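Local coordinates for glycolipid-binding domain-containing protein (Pseudomonas aeruginosa, PDB 2H1T), which is of unknown function but probably binds glycolipids or takes part in their metabolism, at residues A[82-86]-A[97-103]; A[125-131]-A[143-149]; A[74-78]-A[138-142]. All coordinates share one frame; numbering follows the deposited sequence. Where two conformers were deposited one is given.

Contact 1. Residues A[82-86]-A[97-103]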
loop_
_atom_site.group_PDB
_atom_site.type_symbol
_atom_site.label_atom_id
_atom_site.label_comp_id
_atom_site.label_asym_id
_atom_site.label_seq_id
_atom_site.Cartn_x
_atom_site.Cartn_y
_atom_site.Cartn_z
ATOM N N GLY A 82 -22.233 -6.724 -22.776
ATOM C CA GLY A 82 -22.254 -8.189 -22.674
ATOM C C GLY A 82 -22.124 -8.919 -24.017
ATOM O O GLY A 82 -22.149 -10.175 -24.067
ATOM N N ARG A 83 -22.040 -8.146 -25.104
ATOM C CA ARG A 83 -21.932 -8.700 -26.448
ATOM C C ARG A 83 -20.721 -8.181 -27.196
ATOM O O ARG A 83 -20.675 -8.298 -28.435
ATOM C CB ARG A 83 -23.208 -8.401 -27.232
ATOM C CG ARG A 83 -24.432 -8.953 -26.569
ATOM C CD ARG A 83 -25.693 -8.460 -27.230
ATOM N NE ARG A 83 -26.116 -7.229 -26.578
ATOM C CZ ARG A 83 -26.372 -6.063 -27.181
ATOM N NH1 ARG A 83 -26.278 -5.913 -28.495
ATOM N NH2 ARG A 83 -26.758 -5.039 -26.450
ATOM N N GLY A 84 -19.748 -7.625 -26.452
ATOM C CA GLY A 84 -18.450 -7.233 -26.984
ATOM C C GLY A 84 -18.284 -5.750 -27.336
ATOM O O GLY A 84 -17.305 -5.390 -27.993
ATOM N N HIS A 85 -19.219 -4.900 -26.895
ATOM C CA HIS A 85 -19.191 -3.463 -27.226
ATOM C C HIS A 85 -19.040 -2.644 -25.969
ATOM O O HIS A 85 -19.790 -2.794 -25.011
ATOM C CB HIS A 85 -20.438 -3.035 -28.015
ATOM C CG HIS A 85 -20.766 -3.974 -29.127
ATOM N ND1 HIS A 85 -21.750 -4.934 -29.022
ATOM C CD2 HIS A 85 -20.198 -4.147 -30.341
ATOM C CE1 HIS A 85 -21.779 -5.654 -30.127
ATOM N NE2 HIS A 85 -20.858 -5.185 -30.948
ATOM N N TRP A 86 -18.031 -1.784 -25.981
ATOM C CA TRP A 86 -17.634 -1.062 -24.779
ATOM C C TRP A 86 -17.811 0.398 -24.890
ATOM O O TRP A 86 -17.753 0.980 -25.982
ATOM C CB TRP A 86 -16.171 -1.338 -24.501
ATOM C CG TRP A 86 -15.937 -2.791 -24.149
ATOM C CD1 TRP A 86 -15.975 -3.859 -25.007
ATOM C CD2 TRP A 86 -15.704 -3.325 -22.844
ATOM N NE1 TRP A 86 -15.719 -5.016 -24.312
ATOM C CE2 TRP A 86 -15.580 -4.719 -22.980
ATOM C CE3 TRP A 86 -15.594 -2.763 -21.568
ATOM C CZ2 TRP A 86 -15.352 -5.549 -21.887
ATOM C CZ3 TRP A 86 -15.326 -3.593 -20.484
ATOM C CH2 TRP A 86 -15.216 -4.970 -20.659
ATOM N N PHE A 97 -11.909 -2.017 -28.297
ATOM C CA PHE A 97 -12.118 -3.154 -27.394
ATOM C C PHE A 97 -13.174 -4.101 -27.951
ATOM O O PHE A 97 -13.560 -5.081 -27.306
ATOM C CB PHE A 97 -12.531 -2.676 -25.997
ATOM C CG PHE A 97 -11.582 -1.687 -25.386
ATOM C CD1 PHE A 97 -10.230 -1.643 -25.759
ATOM C CD2 PHE A 97 -12.009 -0.827 -24.400
ATOM C CE1 PHE A 97 -9.369 -0.724 -25.181
ATOM C CE2 PHE A 97 -11.124 0.089 -23.814
ATOM C CZ PHE A 97 -9.828 0.142 -24.217
ATOM N N ASP A 98 -13.638 -3.820 -29.165
ATOM C CA ASP A 98 -14.669 -4.653 -29.766
ATOM C C ASP A 98 -14.343 -6.134 -29.636
ATOM O O ASP A 98 -13.217 -6.537 -29.892
ATOM C CB ASP A 98 -14.835 -4.286 -31.244
ATOM C CG ASP A 98 -15.698 -3.040 -31.466
ATOM O OD1 ASP A 98 -16.365 -2.511 -30.537
ATOM O OD2 ASP A 98 -15.731 -2.606 -32.629
ATOM N N GLY A 99 -15.319 -6.941 -29.229
ATOM C CA GLY A 99 -15.135 -8.396 -29.084
ATOM C C GLY A 99 -14.706 -8.873 -27.717
ATOM O O GLY A 99 -14.795 -10.053 -27.427
ATOM N N CYS A 100 -14.222 -7.982 -26.858
ATOM C CA CYS A 100 -13.871 -8.410 -25.505
ATOM C C CYS A 100 -15.126 -8.613 -24.683
ATOM O O CYS A 100 -15.950 -7.722 -24.592
ATOM C CB CYS A 100 -13.002 -7.348 -24.797
ATOM S SG CYS A 100 -11.384 -7.177 -25.507
ATOM N N LEU A 101 -15.278 -9.796 -24.099
ATOM C CA LEU A 101 -16.398 -10.093 -23.191
ATOM C C LEU A 101 -16.006 -10.091 -21.694
ATOM O O LEU A 101 -16.893 -9.965 -20.825
ATOM C CB LEU A 101 -16.962 -11.487 -23.517
ATOM C CG LEU A 101 -17.458 -11.699 -24.955
ATOM C CD1 LEU A 101 -17.986 -13.119 -25.135
ATOM C CD2 LEU A 101 -18.493 -10.692 -25.313
ATOM N N ASP A 102 -14.705 -10.305 -21.408
ATOM C CA ASP A 102 -14.189 -10.448 -20.048
ATOM C C ASP A 102 -13.057 -9.429 -19.841
ATOM O O ASP A 102 -12.350 -9.043 -20.795
ATOM C CB ASP A 102 -13.667 -11.852 -19.759
ATOM C CG ASP A 102 -14.556 -12.922 -20.301
ATOM O OD1 ASP A 102 -15.687 -13.141 -19.756
ATOM O OD2 ASP A 102 -14.136 -13.522 -21.310
ATOM N N ILE A 103 -12.915 -9.008 -18.600
ATOM C CA ILE A 103 -11.797 -8.180 -18.162
ATOM C C ILE A 103 -10.774 -9.103 -17.468
ATOM O O ILE A 103 -11.144 -10.106 -16.859
ATOM C CB ILE A 103 -12.275 -7.042 -17.210
ATOM C CG1 ILE A 103 -12.803 -5.869 -18.024
ATOM C CG2 ILE A 103 -11.159 -6.484 -16.351
ATOM C CD1 ILE A 103 -13.210 -4.646 -17.148
HETATM O O HOH W 1 -19.117 -7.089 -23.730
HETATM O O HOH W 2 -16.076 -1.805 -27.918
#
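Phe97 CB sits over one face of the five-membered ring of the Trp86 indole, a CH-pi contact 4.1 Å from the ring centroid and 27° off the normal, while the Phe97 ring presents its edge to Trp86 CB. At the indole's own edge, close to its plane, lies the carbonyl of Cys100: Trp86 NE1 donates to Cys100 O at 2.7 Å, only 10° out of the ring plane. The far end of the indole meets an aliphatic chain, with Trp86 CH2 3.7 Å from Ile103 CG1. CG of Trp86 stands anti to its carbonyl carbon (chi1 -66°), which swings the ring across 97-103. One backbone bond joins the segments: Gly99 N, in the type II turn from Phe97 to Cys100, donates to Gly84 O at 2.8 Å in the carbonyl plane, on a lone pair. Leu101 CD2 comes to 3.5 Å from Gly84 N; Gly84 takes up positive phi. A water links Trp86 N to Asp98 OD1. Leu132 of strand 126-135 packs on both Trp86 and Phe97, and Leu60 of strand 60-69 on Trp86. The NE1 bond, with Phe97 CB over a face and Ile103 at the far end, would limit turning of the indole, and the buried carbonyl of Cys100 receives that N-H and a weak bond from a second water, which also accepts from Gly84 N.

Contact 2. Residues A[125-131]-A[143-149]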
loop_
_atom_site.group_PDB
_atom_site.type_symbol
_atom_site.label_atom_id
_atom_site.label_comp_id
_atom_site.label_asym_id
_atom_site.label_seq_id
_atom_site.Cartn_x
_atom_site.Cartn_y
_atom_site.Cartn_z
ATOM N N GLN A 125 -11.986 -29.400 -23.005
ATOM C CA GLN A 125 -12.437 -28.372 -23.939
ATOM C C GLN A 125 -11.614 -27.126 -23.851
ATOM O O GLN A 125 -11.424 -26.601 -22.772
ATOM C CB GLN A 125 -13.886 -28.007 -23.650
ATOM C CG GLN A 125 -14.596 -27.284 -24.753
ATOM C CD GLN A 125 -16.040 -26.939 -24.372
ATOM O OE1 GLN A 125 -16.602 -27.476 -23.403
ATOM N NE2 GLN A 125 -16.620 -25.992 -25.104
ATOM N N ARG A 126 -11.216 -26.613 -25.015
ATOM C CA ARG A 126 -10.426 -25.406 -25.131
ATOM C C ARG A 126 -11.279 -24.275 -25.700
ATOM O O ARG A 126 -12.118 -24.484 -26.597
ATOM C CB ARG A 126 -9.221 -25.691 -26.044
ATOM C CG ARG A 126 -8.445 -24.475 -26.487
ATOM C CD ARG A 126 -7.476 -24.818 -27.609
ATOM N NE ARG A 126 -6.635 -23.660 -27.959
ATOM C CZ ARG A 126 -5.467 -23.361 -27.395
ATOM N NH1 ARG A 126 -4.969 -24.137 -26.449
ATOM N NH2 ARG A 126 -4.796 -22.270 -27.781
ATOM N N ALA A 127 -11.075 -23.072 -25.179
ATOM C CA ALA A 127 -11.637 -21.855 -25.777
ATOM C C ALA A 127 -10.582 -20.768 -25.917
ATOM O O ALA A 127 -9.757 -20.553 -25.018
ATOM C CB ALA A 127 -12.787 -21.336 -24.956
ATOM N N GLU A 128 -10.614 -20.052 -27.036
ATOM C CA GLU A 128 -9.796 -18.885 -27.164
ATOM C C GLU A 128 -10.706 -17.656 -27.005
ATOM O O GLU A 128 -11.787 -17.590 -27.596
ATOM C CB GLU A 128 -9.043 -18.890 -28.484
ATOM C CG GLU A 128 -8.344 -20.228 -28.781
ATOM C CD GLU A 128 -7.319 -20.137 -29.893
ATOM O OE1 GLU A 128 -7.456 -19.223 -30.730
ATOM O OE2 GLU A 128 -6.384 -20.978 -29.959
ATOM N N ILE A 129 -10.264 -16.697 -26.198
ATOM C CA ILE A 129 -11.074 -15.544 -25.875
ATOM C C ILE A 129 -10.269 -14.294 -26.196
ATOM O O ILE A 129 -9.055 -14.369 -26.424
ATOM C CB ILE A 129 -11.552 -15.544 -24.383
ATOM C CG1 ILE A 129 -10.392 -15.204 -23.435
ATOM C CG2 ILE A 129 -12.144 -16.911 -23.985
ATOM C CD1 ILE A 129 -10.786 -14.927 -22.022
ATOM N N ARG A 130 -10.987 -13.181 -26.276
ATOM C CA ARG A 130 -10.422 -11.849 -26.344
ATOM C C ARG A 130 -10.723 -11.121 -25.031
ATOM O O ARG A 130 -11.872 -10.750 -24.720
ATOM C CB ARG A 130 -10.929 -11.123 -27.590
ATOM C CG ARG A 130 -10.267 -9.765 -27.826
ATOM C CD ARG A 130 -10.862 -8.996 -29.032
ATOM N NE ARG A 130 -10.604 -9.693 -30.271
ATOM C CZ ARG A 130 -9.406 -9.762 -30.864
ATOM N NH1 ARG A 130 -8.322 -9.138 -30.363
ATOM N NH2 ARG A 130 -9.273 -10.478 -31.977
ATOM N N ALA A 131 -9.692 -10.984 -24.202
ATOM C CA ALA A 131 -9.855 -10.400 -22.901
ATOM C C ALA A 131 -9.489 -8.928 -22.930
ATOM O O ALA A 131 -8.567 -8.517 -23.632
ATOM C CB ALA A 131 -8.965 -11.128 -21.859
ATOM N N SER A 143 -6.899 -4.919 -25.652
ATOM C CA SER A 143 -7.337 -6.261 -26.002
ATOM C C SER A 143 -6.178 -7.270 -25.983
ATOM O O SER A 143 -5.062 -6.971 -26.415
ATOM C CB SER A 143 -8.009 -6.252 -27.370
ATOM O OG SER A 143 -8.523 -7.529 -27.637
HETATM N N MSE A 144 -6.452 -8.472 -25.476
HETATM C CA MSE A 144 -5.439 -9.533 -25.403
HETATM C C MSE A 144 -6.057 -10.918 -25.617
HETATM O O MSE A 144 -7.026 -11.286 -24.940
HETATM C CB MSE A 144 -4.712 -9.516 -24.060
HETATM C CG MSE A 144 -3.635 -10.529 -23.973
HETATM SE SE MSE A 144 -2.955 -10.617 -22.211
HETATM C CE MSE A 144 -1.935 -8.988 -22.287
ATOM N N ARG A 145 -5.502 -11.647 -26.575
ATOM C CA ARG A 145 -5.939 -12.992 -26.902
ATOM C C ARG A 145 -5.404 -13.981 -25.860
ATOM O O ARG A 145 -4.226 -13.966 -25.529
ATOM C CB ARG A 145 -5.490 -13.375 -28.318
ATOM C CG ARG A 145 -6.237 -12.607 -29.424
ATOM C CD ARG A 145 -5.639 -12.802 -30.805
ATOM N NE ARG A 145 -5.562 -14.222 -31.131
ATOM C CZ ARG A 145 -4.444 -14.912 -31.335
ATOM N NH1 ARG A 145 -3.247 -14.327 -31.340
ATOM N NH2 ARG A 145 -4.537 -16.208 -31.594
ATOM N N GLN A 146 -6.308 -14.807 -25.340
ATOM C CA GLN A 146 -5.995 -15.752 -24.277
ATOM C C GLN A 146 -6.661 -17.070 -24.610
ATOM O O GLN A 146 -7.626 -17.096 -25.347
ATOM C CB GLN A 146 -6.510 -15.250 -22.944
ATOM C CG GLN A 146 -5.952 -13.904 -22.532
ATOM C CD GLN A 146 -6.441 -13.440 -21.199
ATOM O OE1 GLN A 146 -7.387 -14.008 -20.619
ATOM N NE2 GLN A 146 -5.761 -12.432 -20.656
ATOM N N ALA A 147 -6.169 -18.164 -24.036
ATOM C CA ALA A 147 -6.909 -19.429 -24.109
ATOM C C ALA A 147 -7.078 -20.066 -22.739
ATOM O O ALA A 147 -6.186 -19.970 -21.860
ATOM C CB ALA A 147 -6.236 -20.412 -25.058
ATOM N N TYR A 148 -8.231 -20.700 -22.574
ATOM C CA TYR A 148 -8.519 -21.536 -21.421
ATOM C C TYR A 148 -8.883 -22.957 -21.863
ATOM O O TYR A 148 -9.711 -23.167 -22.764
ATOM C CB TYR A 148 -9.686 -20.948 -20.617
ATOM C CG TYR A 148 -9.382 -19.742 -19.760
ATOM C CD1 TYR A 148 -9.202 -18.477 -20.331
ATOM C CD2 TYR A 148 -9.381 -19.845 -18.375
ATOM C CE1 TYR A 148 -8.941 -17.333 -19.506
ATOM C CE2 TYR A 148 -9.131 -18.738 -17.564
ATOM C CZ TYR A 148 -8.903 -17.502 -18.143
ATOM O OH TYR A 148 -8.655 -16.422 -17.335
ATOM N N THR A 149 -8.254 -23.945 -21.218
ATOM C CA THR A 149 -8.645 -25.316 -21.389
ATOM C C THR A 149 -8.998 -25.952 -20.040
ATOM O O THR A 149 -8.200 -25.895 -19.093
ATOM C CB THR A 149 -7.517 -26.075 -22.121
ATOM O OG1 THR A 149 -7.189 -25.352 -23.337
ATOM C CG2 THR A 149 -7.939 -27.488 -22.433
HETATM O O HOH W 3 -5.669 -26.684 -25.234
HETATM O O HOH W 4 -7.346 -16.612 -30.603
#
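Arg126, extended along its strand, lays one face of its guanidinium over Ala147 CB, which sits 3.6 Å above the plane, offset toward the rim. This face of the antiparallel pair also carries Glu128, Arg130, Arg145 and Thr149; Ala127, Ile129, Ala131, Met144, Gln146 and Tyr148 point to the other. Along strand 126-135 itself, between residues two apart, Arg126 NH2 and Glu128 OE2 form a salt bridge at 3.0 Å, in the guanidinium plane but 27° out of the carboxylate plane. A water joins Arg126 NH1 to Thr149 OG1, and NH1 also pairs with Glu159. Glu128 OE1 reaches Arg145 NH2 through another water. Farther along, Arg130 bends at chi3 (-65°) and turns its guanidinium edge to Ser143; a bond there is doubtful, because Ser143 has two conformers and its OG crowds Arg130 CG. The guanidinium planes of Arg130 and Arg145 stand 45° apart. On the opposite face Ile129 CD1 slants against Tyr148 CE1 at 3.9 Å, and the Gln146 amide passes over Ala131 CB, with Gln146 CD 3.5 Å from that methyl. Between the two faces, Ala127 with Tyr148, Ile129 with Gln146 and Ala131 with Met144 each exchange two backbone hydrogen bonds; Ala127 N to Tyr148 O is 2.8 Å. The hairpin is thus zipped by its backbone, with charges paired by salt bridges and linked by water on one face and, on the other, Gln146 NE2 and Tyr148 OH satisfied by Asp104 and Asn112 among apolar contacts.

Contact 3. Residues A[74-78]-A[138-142]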
loop_
_atom_site.group_PDB
_atom_site.type_symbol
_atom_site.label_atom_id
_atom_site.label_comp_id
_atom_site.label_asym_id
_atom_site.label_seq_id
_atom_site.Cartn_x
_atom_site.Cartn_y
_atom_site.Cartn_z
ATOM N N ARG A 74 -6.013 8.162 -10.157
ATOM C CA ARG A 74 -6.527 7.913 -11.501
ATOM C C ARG A 74 -7.800 7.067 -11.387
ATOM O O ARG A 74 -7.891 6.095 -10.596
ATOM C CB ARG A 74 -5.465 7.246 -12.392
ATOM C CG ARG A 74 -6.032 6.379 -13.512
ATOM C CD ARG A 74 -5.155 6.339 -14.757
ATOM N NE ARG A 74 -5.699 5.458 -15.801
ATOM C CZ ARG A 74 -6.678 5.759 -16.668
ATOM N NH1 ARG A 74 -7.316 6.930 -16.657
ATOM N NH2 ARG A 74 -7.029 4.858 -17.570
ATOM N N LYS A 75 -8.794 7.452 -12.169
ATOM C CA LYS A 75 -10.022 6.707 -12.226
ATOM C C LYS A 75 -10.242 6.138 -13.658
ATOM O O LYS A 75 -9.751 6.687 -14.649
ATOM C CB LYS A 75 -11.188 7.613 -11.798
ATOM C CG LYS A 75 -11.092 8.124 -10.363
ATOM C CD LYS A 75 -12.216 9.112 -10.035
ATOM C CE LYS A 75 -11.887 9.827 -8.719
ATOM N NZ LYS A 75 -12.752 11.010 -8.404
ATOM N N LEU A 76 -11.006 5.057 -13.717
ATOM C CA LEU A 76 -11.489 4.473 -14.976
ATOM C C LEU A 76 -12.880 3.878 -14.766
ATOM O O LEU A 76 -13.119 3.128 -13.812
ATOM C CB LEU A 76 -10.506 3.410 -15.474
ATOM C CG LEU A 76 -10.859 2.615 -16.752
ATOM C CD1 LEU A 76 -10.909 3.561 -17.994
ATOM C CD2 LEU A 76 -9.855 1.486 -16.967
ATOM N N HIS A 77 -13.799 4.234 -15.666
ATOM C CA HIS A 77 -15.168 3.724 -15.666
ATOM C C HIS A 77 -15.502 3.146 -17.044
ATOM O O HIS A 77 -15.550 3.869 -18.033
ATOM C CB HIS A 77 -16.154 4.849 -15.367
ATOM C CG HIS A 77 -17.550 4.377 -15.084
ATOM N ND1 HIS A 77 -18.611 5.242 -14.951
ATOM C CD2 HIS A 77 -18.061 3.133 -14.909
ATOM C CE1 HIS A 77 -19.719 4.553 -14.713
ATOM N NE2 HIS A 77 -19.410 3.268 -14.670
ATOM N N LEU A 78 -15.745 1.843 -17.095
ATOM C CA LEU A 78 -16.066 1.144 -18.339
ATOM C C LEU A 78 -17.442 0.504 -18.255
ATOM O O LEU A 78 -17.864 0.007 -17.192
ATOM C CB LEU A 78 -15.009 0.040 -18.615
ATOM C CG LEU A 78 -13.579 0.499 -18.869
ATOM C CD1 LEU A 78 -12.666 -0.672 -18.902
ATOM C CD2 LEU A 78 -13.495 1.322 -20.193
ATOM N N ALA A 138 -1.409 1.725 -14.094
ATOM C CA ALA A 138 -1.692 2.711 -15.142
ATOM C C ALA A 138 -3.106 2.626 -15.688
ATOM O O ALA A 138 -3.603 3.628 -16.179
ATOM C CB ALA A 138 -0.717 2.609 -16.256
ATOM N N LEU A 139 -3.700 1.437 -15.638
ATOM C CA LEU A 139 -5.102 1.194 -16.005
ATOM C C LEU A 139 -5.397 1.676 -17.423
ATOM O O LEU A 139 -6.381 2.392 -17.666
ATOM C CB LEU A 139 -6.059 1.874 -15.019
ATOM C CG LEU A 139 -5.996 1.516 -13.534
ATOM C CD1 LEU A 139 -7.140 2.215 -12.864
ATOM C CD2 LEU A 139 -6.074 0.041 -13.320
ATOM N N GLU A 140 -4.510 1.299 -18.342
ATOM C CA GLU A 140 -4.676 1.575 -19.782
ATOM C C GLU A 140 -5.097 0.291 -20.476
ATOM O O GLU A 140 -4.262 -0.570 -20.743
ATOM C CB GLU A 140 -3.364 2.087 -20.347
ATOM C CG GLU A 140 -3.107 3.504 -19.953
ATOM C CD GLU A 140 -1.634 3.875 -20.013
ATOM O OE1 GLU A 140 -0.779 2.981 -20.261
ATOM O OE2 GLU A 140 -1.340 5.060 -19.778
ATOM N N PRO A 141 -6.404 0.116 -20.703
ATOM C CA PRO A 141 -6.804 -1.207 -21.195
ATOM C C PRO A 141 -6.324 -1.540 -22.592
ATOM O O PRO A 141 -6.142 -0.637 -23.433
ATOM C CB PRO A 141 -8.337 -1.140 -21.189
ATOM C CG PRO A 141 -8.663 -0.001 -20.155
ATOM C CD PRO A 141 -7.575 0.987 -20.496
ATOM N N ARG A 142 -6.126 -2.831 -22.849
ATOM C CA ARG A 142 -5.965 -3.265 -24.228
ATOM C C ARG A 142 -6.446 -4.661 -24.430
ATOM O O ARG A 142 -6.407 -5.501 -23.499
ATOM C CB ARG A 142 -4.530 -3.147 -24.682
ATOM C CG ARG A 142 -3.577 -4.007 -23.925
ATOM C CD ARG A 142 -2.124 -3.701 -24.282
ATOM N NE ARG A 142 -1.206 -4.330 -23.318
ATOM C CZ ARG A 142 -0.821 -5.597 -23.361
ATOM N NH1 ARG A 142 -1.264 -6.407 -24.312
ATOM N NH2 ARG A 142 0.034 -6.070 -22.451
#
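Arg74 reaches from strand 72-80 to the loop 138-142 and grips two successive carbonyls. Its CG is anti to the backbone N (chi1 153°) and the chain bends at chi2 (149°), bringing the guanidinium edge-on to the loop. Arg74 NE donates to Ala138 O at 2.8 Å, with that oxygen tilted a little from the guanidinium plane. Arg74 NH2 donates to Leu139 O at 2.6 Å; here the acceptor lies in the guanidinium plane, but the donor stands above the carbonyl plane and not on a lone pair. Two bonds from two nitrogens of one flat group hold its rotation. The side chain of Leu139 points back to the strand, with Leu139 CB 3.7 Å from Arg74 NE. Two residues on, the first torsion of Leu76 (chi1 177°) carries CG toward the loop, and chi2 turns CD2 to Pro141. Leu76 CD2 abuts Pro141 CG at 3.7 Å, while the same methyl lies equally near Leu139 O. Leu78 CD1 touches Pro141 CG from the next inward-pointing position, at 4.2 Å. Phe65 of strand 60-69 packs on Leu76 and Leu139, whereas Leu132 and Ile134 of strand 126-135 pack on Pro141. Alternate residues of the strand, Arg74, Leu76 and Leu78, thus face the connection between strands 126-135 and 142-152. The arrangement is that of a hairpin loop from the mixed sheet laid against one face of the antiparallel sheet, tying together the two sheets of this putative glycolipid-binding fold.

From the N terminus, strand 72-80 supplies the first half of contact 3, whose partner loop comes 60 residues later. Contact 1 closes a short loop of ten intervening residues, from the end of the antiparallel sheet to the start of strand 102-106, and lies wholly within the span of contact 3. After helix 113-119, contact 2 pairs the arms of the hairpin 126-135 and 142-152; its 125-131 arm precedes the loop 138-142, so contacts 2 and 3 cross. Contact 1 touches both others: Cys100 packs against Arg130, Ala131 and Ser143, and Phe97 against Pro141. Contacts 1 and 3 bridge the two sheets, while contact 2 builds the mixed one.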